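Local coordinates for protein pseudouridylate synthase RPUSD4, mitochondrial (Homo sapiens, PDB 5UBA) that isomerises uridine to pseudouridine in mitochondrial RNAs, including the 16S ribosomal RNA, a modification needed to assemble a functional mitochondrial ribosome, at residues V111-A117 with L252-I258; Q171-Y177 with L191-I197. All blocks are in the same frame, centred on the assembly; numbering follows the deposited sequence. Where two conformers were deposited one is given.

Running from the N terminus, the chain reaches strand 112-120 after several earlier strands and helices; the partner of its first residues comes much later in the sequence, in strand 252-259. Between the two lies the hairpin of strands 175-182 and 186-193, where contact 2 (171-177 with 191-197) closes a short local loop. Contact 1 (111-117 with 252-258) closes a loop of 134 residues that encloses the whole of contact 2, so the two nest and do not cross. Strand 112-120 lies between strands 252-259 and 186-193 in one mixed sheet. Backbone bonding of Tyr115 to Leu191 and a probable hydrogen bond from Lys114 NZ to Gln192 OE1 join the two contacts.

Contact 1 (V111-A117 with L252-I258); sequences VVKKYWA and LHARQLI
Trp116 and Arg255 meet broadside across two antiparallel strands, and Arg255 can be followed outward atom by atom. Its CB sits 4.0 Å from Trp116 CD1. CG stands opposite the backbone N (chi1 174°), and the bend at chi2 (67°) carries the chain over the indole, where CG makes a CH-pi contact above the five-membered ring. CD continues across the ring junction, and NE lies over the six-membered ring toward its rim, 3.6 Å from Trp116 CZ2. At the tip the guanidinium lies flat on the same ring, its plane 26° from that of the indole, and Arg255 CZ is in cation-pi range; NH2 reaches Trp116 CH2 at 3.6 Å. The long apolar stem and flat cation of an arginine suit this place. Trp116 NE1 bonds to Glu190, which fixes the indole's edge, while NH1 of the arginine makes a weak bond to Cys273 O.

The backbone explains why Arg255 stands there. Arg255 and Gln256 both face Lys114, so one carbonyl, Lys114 O, accepts Gln256 N at 3.1 Å and, weakly, Arg255 N. Beside this, the side chains of Lys114, in the conformer given, and Gln256 run the same way, Lys114 CG resting 3.6 Å from Gln256 OE1; their far ends bond to Gln192 and Asn270.

The other face carries Tyr115, Ala254 and Leu252. Small Ala254 accommodates the phenol ring, its CB 3.8 Å from Tyr115 CE2, and Leu252 CD1 packs against Tyr115 CD2. Farther along, Leu257 CD2 fits between Val111 CG1 and Lys113 CG, beneath helix 96-107. Leu252 also lies about 6 Å, side chain to side chain, from Asp83, the probable catalytic aspartate. The arrangement is a classic beta bulge in the central sheet of an RluA-family pseudouridine synthase domain.

Contact 2 (Q171-Y177 with L191-I197); sequences QVAVTQY and LQPITGI
This is the open end of a beta hairpin in the mixed sheet of the pseudouridine synthase domain, where strand 175-182 emerges from one loop and strand 186-193, its antiparallel partner, passes into another. Gln176 and Gln192 form the hydrogen-bonded pair, with Gln192 N giving 2.8 Å to Gln176 O. On the face of Tyr177 and Leu191, Leu191 CD2 touches Tyr177 CB at 3.7 Å, apolar groups suited to the helix 200-209 that packs over this side.

Beyond the strands a side chain takes over the pairing. Thr195 OG1 receives Val174 N at 3.0 Å in a nearly straight bond (167°). Its chi1 of 55° sets OG1 between the backbone N and the carbonyl carbon, facing the backbone of Val174, and the hydroxyl also bonds to Gln200. A valine in its place would probably leave both Val174 N and Gln200 OE1 without this partner and let the loop drift from its neighbour. Nearby, branched Ile197 brings CG1 to 3.4 Å from Val172 O, while its CD1 lies against Gln171.

On the opposite face from Tyr177, Ile194 CD1 rests 3.6 Å from Gln176 NE2. The extended glutamines point the same way with amide planes 53° apart. Gln192 OE1 takes a hydrogen bond from Lys114 NZ, and one water donates to both Gln176 OE1 and Gln192 OE1, at 3.0 Å each.

Contact 1 (V111-A117 with L252-I258)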
loop_
_atom_site.group_PDB
_atom_site.type_symbol
_atom_site.label_atom_id
_atom_site.label_comp_id
_atom_site.label_asym_id
_atom_site.label_seq_id
_atom_site.Cartn_x
_atom_site.Cartn_y
_atom_site.Cartn_z
ATOM N N VAL A 111 13.524 -3.660 -7.569
ATOM C CA VAL A 111 12.158 -3.527 -8.100
ATOM C C VAL A 111 11.616 -2.137 -7.817
ATOM O O VAL A 111 11.644 -1.683 -6.643
ATOM C CB VAL A 111 11.195 -4.531 -7.419
ATOM C CG1 VAL A 111 9.789 -4.416 -7.967
ATOM C CG2 VAL A 111 11.699 -5.944 -7.600
ATOM N N VAL A 112 11.086 -1.487 -8.851
ATOM C CA VAL A 112 10.471 -0.175 -8.671
ATOM C C VAL A 112 9.040 -0.455 -8.201
ATOM O O VAL A 112 8.289 -1.121 -8.918
ATOM C CB VAL A 112 10.422 0.620 -9.979
ATOM C CG1 VAL A 112 9.646 1.921 -9.781
ATOM C CG2 VAL A 112 11.826 0.897 -10.501
ATOM N N LYS A 113 8.681 0.059 -7.032
ATOM C CA LYS A 113 7.361 -0.126 -6.419
ATOM C C LYS A 113 6.693 1.238 -6.384
ATOM O O LYS A 113 7.222 2.130 -5.729
ATOM C CB LYS A 113 7.493 -0.613 -4.962
ATOM C CG LYS A 113 8.160 -1.965 -4.754
ATOM C CD LYS A 113 8.448 -2.279 -3.281
ATOM C CE LYS A 113 9.509 -1.393 -2.651
ATOM N NZ LYS A 113 9.667 -1.566 -1.188
ATOM N N LYS A 114 5.569 1.416 -7.081
ATOM C CA LYS A 114 4.819 2.681 -7.064
ATOM C C LYS A 114 3.443 2.461 -6.457
ATOM O O LYS A 114 2.760 1.515 -6.828
ATOM C CB LYS A 114 4.631 3.242 -8.468
ATOM C CG LYS A 114 5.905 3.524 -9.253
ATOM C CD LYS A 114 6.710 4.659 -8.646
ATOM C CE LYS A 114 7.809 5.099 -9.601
ATOM N NZ LYS A 114 8.570 6.295 -9.139
ATOM N N TYR A 115 3.053 3.350 -5.554
ATOM C CA TYR A 115 1.757 3.306 -4.907
ATOM C C TYR A 115 1.056 4.607 -5.165
ATOM O O TYR A 115 1.698 5.637 -5.331
ATOM C CB TYR A 115 1.885 3.103 -3.417
ATOM C CG TYR A 115 2.399 1.760 -2.984
ATOM C CD1 TYR A 115 3.729 1.435 -3.154
ATOM C CD2 TYR A 115 1.562 0.868 -2.319
ATOM C CE1 TYR A 115 4.225 0.214 -2.728
ATOM C CE2 TYR A 115 2.038 -0.360 -1.897
ATOM C CZ TYR A 115 3.368 -0.659 -2.081
ATOM O OH TYR A 115 3.853 -1.886 -1.647
ATOM N N TRP A 116 -0.259 4.559 -5.213
ATOM C CA TRP A 116 -1.080 5.767 -5.277
ATOM C C TRP A 116 -1.904 5.836 -4.014
ATOM O O TRP A 116 -2.493 4.836 -3.571
ATOM C CB TRP A 116 -1.996 5.741 -6.489
ATOM C CG TRP A 116 -1.316 6.065 -7.797
ATOM C CD1 TRP A 116 0.028 6.184 -8.059
ATOM C CD2 TRP A 116 -1.977 6.319 -9.025
ATOM N NE1 TRP A 116 0.232 6.484 -9.392
ATOM C CE2 TRP A 116 -0.988 6.564 -10.008
ATOM C CE3 TRP A 116 -3.322 6.355 -9.397
ATOM C CZ2 TRP A 116 -1.305 6.847 -11.330
ATOM C CZ3 TRP A 116 -3.635 6.653 -10.724
ATOM C CH2 TRP A 116 -2.637 6.907 -11.663
ATOM N N ALA A 117 -1.997 7.045 -3.439
ATOM C CA ALA A 117 -2.790 7.289 -2.249
ATOM C C ALA A 117 -3.534 8.596 -2.379
ATOM O O ALA A 117 -3.065 9.526 -3.023
ATOM C CB ALA A 117 -1.927 7.336 -1.015
ATOM N N LEU A 252 -4.999 3.260 -0.322
ATOM C CA LEU A 252 -3.586 2.971 -0.653
ATOM C C LEU A 252 -3.517 1.805 -1.627
ATOM O O LEU A 252 -3.855 0.679 -1.259
ATOM C CB LEU A 252 -2.782 2.690 0.603
ATOM C CG LEU A 252 -1.297 2.337 0.405
ATOM C CD1 LEU A 252 -0.553 3.490 -0.264
ATOM C CD2 LEU A 252 -0.635 2.004 1.726
ATOM N N HIS A 253 -3.109 2.093 -2.853
ATOM C CA HIS A 253 -3.119 1.155 -3.970
ATOM C C HIS A 253 -1.698 0.913 -4.505
ATOM O O HIS A 253 -0.981 1.872 -4.831
ATOM C CB HIS A 253 -3.982 1.738 -5.076
ATOM C CG HIS A 253 -4.067 0.892 -6.304
ATOM N ND1 HIS A 253 -4.651 -0.369 -6.319
ATOM C CD2 HIS A 253 -3.660 1.139 -7.568
ATOM C CE1 HIS A 253 -4.618 -0.834 -7.553
ATOM N NE2 HIS A 253 -4.016 0.047 -8.332
ATOM N N ALA A 254 -1.337 -0.371 -4.623
ATOM C CA ALA A 254 -0.088 -0.768 -5.277
ATOM C C ALA A 254 -0.358 -0.712 -6.781
ATOM O O ALA A 254 -0.956 -1.615 -7.387
ATOM C CB ALA A 254 0.328 -2.162 -4.821
ATOM N N ARG A 255 0.022 0.428 -7.355
ATOM C CA ARG A 255 -0.281 0.777 -8.727
ATOM C C ARG A 255 0.607 0.107 -9.748
ATOM O O ARG A 255 0.149 -0.277 -10.828
ATOM C CB ARG A 255 -0.172 2.302 -8.877
ATOM C CG ARG A 255 -0.326 2.826 -10.281
ATOM C CD ARG A 255 -1.714 2.613 -10.792
ATOM N NE ARG A 255 -1.911 3.354 -12.021
ATOM C CZ ARG A 255 -3.052 3.382 -12.695
ATOM N NH1 ARG A 255 -4.116 2.705 -12.268
ATOM N NH2 ARG A 255 -3.130 4.120 -13.809
ATOM N N GLN A 256 1.895 0.067 -9.475
ATOM C CA GLN A 256 2.846 -0.396 -10.468
ATOM C C GLN A 256 4.030 -1.112 -9.828
ATOM O O GLN A 256 4.497 -0.704 -8.771
ATOM C CB GLN A 256 3.348 0.810 -11.260
ATOM C CG GLN A 256 4.409 0.542 -12.312
ATOM C CD GLN A 256 4.706 1.773 -13.136
ATOM O OE1 GLN A 256 4.770 2.889 -12.598
ATOM N NE2 GLN A 256 4.883 1.591 -14.452
ATOM N N LEU A 257 4.545 -2.134 -10.523
ATOM C CA LEU A 257 5.809 -2.787 -10.194
ATOM C C LEU A 257 6.614 -2.922 -11.451
ATOM O O LEU A 257 6.075 -3.380 -12.458
ATOM C CB LEU A 257 5.579 -4.210 -9.680
ATOM C CG LEU A 257 5.139 -4.474 -8.269
ATOM C CD1 LEU A 257 5.105 -5.976 -8.026
ATOM C CD2 LEU A 257 6.062 -3.798 -7.246
ATOM N N ILE A 258 7.887 -2.548 -11.417
ATOM C CA ILE A 258 8.761 -2.779 -12.573
ATOM C C ILE A 258 9.834 -3.760 -12.089
ATOM O O ILE A 258 10.617 -3.432 -11.193
ATOM C CB ILE A 258 9.377 -1.494 -13.150
ATOM C CG1 ILE A 258 8.284 -0.445 -13.437
ATOM C CG2 ILE A 258 10.171 -1.832 -14.421
ATOM C CD1 ILE A 258 8.838 0.901 -13.869
#

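Contact 2 (Q171-Y177 with L191-I197)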
loop_
_atom_site.group_PDB
_atom_site.type_symbol
_atom_site.label_atom_id
_atom_site.label_comp_id
_atom_site.label_asym_id
_atom_site.label_seq_id
_atom_site.Cartn_x
_atom_site.Cartn_y
_atom_site.Cartn_z
ATOM N N GLN A 171 14.991 1.790 12.065
ATOM C CA GLN A 171 15.234 1.205 10.756
ATOM C C GLN A 171 15.256 2.323 9.720
ATOM O O GLN A 171 14.413 3.228 9.751
ATOM C CB GLN A 171 14.139 0.196 10.411
ATOM C CG GLN A 171 13.841 -0.849 11.496
ATOM C CD GLN A 171 12.385 -1.300 11.486
ATOM O OE1 GLN A 171 11.965 -2.065 10.620
ATOM N NE2 GLN A 171 11.604 -0.810 12.435
ATOM N N VAL A 172 16.213 2.237 8.799
ATOM C CA VAL A 172 16.348 3.197 7.699
ATOM C C VAL A 172 15.062 3.100 6.868
ATOM O O VAL A 172 14.611 2.001 6.577
ATOM C CB VAL A 172 17.590 2.883 6.838
ATOM C CG1 VAL A 172 17.655 3.789 5.616
ATOM C CG2 VAL A 172 18.855 3.027 7.688
ATOM N N ALA A 173 14.461 4.255 6.573
ATOM C CA ALA A 173 13.184 4.312 5.854
ATOM C C ALA A 173 13.210 5.515 4.934
ATOM O O ALA A 173 13.439 6.642 5.380
ATOM C CB ALA A 173 12.035 4.423 6.845
ATOM N N VAL A 174 12.976 5.275 3.644
ATOM C CA VAL A 174 13.016 6.298 2.626
ATOM C C VAL A 174 11.837 6.106 1.681
ATOM O O VAL A 174 11.665 5.042 1.079
ATOM C CB VAL A 174 14.306 6.187 1.828
ATOM C CG1 VAL A 174 14.350 7.222 0.725
ATOM C CG2 VAL A 174 15.493 6.308 2.778
ATOM N N THR A 175 11.054 7.170 1.538
ATOM C CA THR A 175 9.893 7.231 0.645
ATOM C C THR A 175 10.020 8.429 -0.267
ATOM O O THR A 175 10.110 9.556 0.230
ATOM C CB THR A 175 8.616 7.414 1.484
ATOM O OG1 THR A 175 8.496 6.337 2.414
ATOM C CG2 THR A 175 7.380 7.473 0.596
ATOM N N GLN A 176 10.015 8.218 -1.576
ATOM C CA GLN A 176 9.920 9.310 -2.540
ATOM C C GLN A 176 8.446 9.574 -2.773
ATOM O O GLN A 176 7.641 8.633 -2.786
ATOM C CB GLN A 176 10.643 8.963 -3.841
ATOM C CG GLN A 176 12.127 8.762 -3.564
ATOM C CD GLN A 176 12.957 8.343 -4.751
ATOM O OE1 GLN A 176 12.489 8.276 -5.894
ATOM N NE2 GLN A 176 14.230 8.075 -4.481
ATOM N N TYR A 177 8.079 10.830 -3.001
ATOM C CA TYR A 177 6.688 11.170 -3.297
ATOM C C TYR A 177 6.556 12.279 -4.295
ATOM O O TYR A 177 7.443 13.113 -4.419
ATOM C CB TYR A 177 5.928 11.517 -2.028
ATOM C CG TYR A 177 6.310 12.862 -1.454
ATOM C CD1 TYR A 177 7.375 12.995 -0.572
ATOM C CD2 TYR A 177 5.595 13.999 -1.811
ATOM C CE1 TYR A 177 7.730 14.247 -0.063
ATOM C CE2 TYR A 177 5.929 15.244 -1.294
ATOM C CZ TYR A 177 6.993 15.350 -0.417
ATOM O OH TYR A 177 7.358 16.611 0.092
ATOM N N LEU A 191 3.718 7.433 -4.585
ATOM C CA LEU A 191 4.706 7.117 -3.566
ATOM C C LEU A 191 5.598 6.005 -4.056
ATOM O O LEU A 191 5.108 5.032 -4.647
ATOM C CB LEU A 191 3.979 6.629 -2.328
ATOM C CG LEU A 191 2.917 7.590 -1.772
ATOM C CD1 LEU A 191 1.941 6.883 -0.874
ATOM C CD2 LEU A 191 3.632 8.714 -1.062
ATOM N N GLN A 192 6.886 6.111 -3.763
ATOM C CA GLN A 192 7.815 5.040 -4.070
ATOM C C GLN A 192 8.597 4.782 -2.818
ATOM O O GLN A 192 9.556 5.527 -2.532
ATOM C CB GLN A 192 8.732 5.365 -5.257
ATOM C CG GLN A 192 9.732 4.230 -5.488
ATOM C CD GLN A 192 10.605 4.376 -6.705
ATOM O OE1 GLN A 192 10.459 5.289 -7.510
ATOM N NE2 GLN A 192 11.539 3.442 -6.843
ATOM N N PRO A 193 8.226 3.729 -2.073
ATOM C CA PRO A 193 9.056 3.304 -0.947
ATOM C C PRO A 193 10.343 2.694 -1.538
ATOM O O PRO A 193 10.280 1.809 -2.417
ATOM C CB PRO A 193 8.191 2.278 -0.222
ATOM C CG PRO A 193 7.270 1.744 -1.284
ATOM C CD PRO A 193 7.101 2.796 -2.331
ATOM N N ILE A 194 11.492 3.238 -1.151
ATOM C CA ILE A 194 12.769 2.705 -1.602
ATOM C C ILE A 194 13.142 1.543 -0.710
ATOM O O ILE A 194 13.534 0.475 -1.191
ATOM C CB ILE A 194 13.873 3.782 -1.557
ATOM C CG1 ILE A 194 13.477 4.992 -2.427
ATOM C CG2 ILE A 194 15.215 3.175 -1.954
ATOM C CD1 ILE A 194 13.229 4.707 -3.896
ATOM N N THR A 195 12.994 1.766 0.590
ATOM C CA THR A 195 13.047 0.715 1.601
ATOM C C THR A 195 11.697 -0.000 1.674
ATOM O O THR A 195 10.804 0.269 0.865
ATOM C CB THR A 195 13.402 1.339 2.941
ATOM O OG1 THR A 195 12.463 2.390 3.221
ATOM C CG2 THR A 195 14.795 1.958 2.906
ATOM N N GLY A 196 11.579 -0.959 2.590
ATOM C CA GLY A 196 10.386 -1.796 2.691
ATOM C C GLY A 196 9.946 -2.021 4.111
ATOM O O GLY A 196 9.632 -3.146 4.481
ATOM N N ILE A 197 9.894 -0.942 4.887
ATOM C CA ILE A 197 9.620 -1.005 6.329
ATOM C C ILE A 197 8.109 -1.015 6.528
ATOM O O ILE A 197 7.374 -0.339 5.807
ATOM C CB ILE A 197 10.262 0.193 7.064
ATOM C CG1 ILE A 197 11.805 0.153 6.923
ATOM C CG2 ILE A 197 9.857 0.258 8.527
ATOM C CD1 ILE A 197 12.444 -1.151 7.339
HETATM O O HOH W 1 9.766 8.225 -7.186
#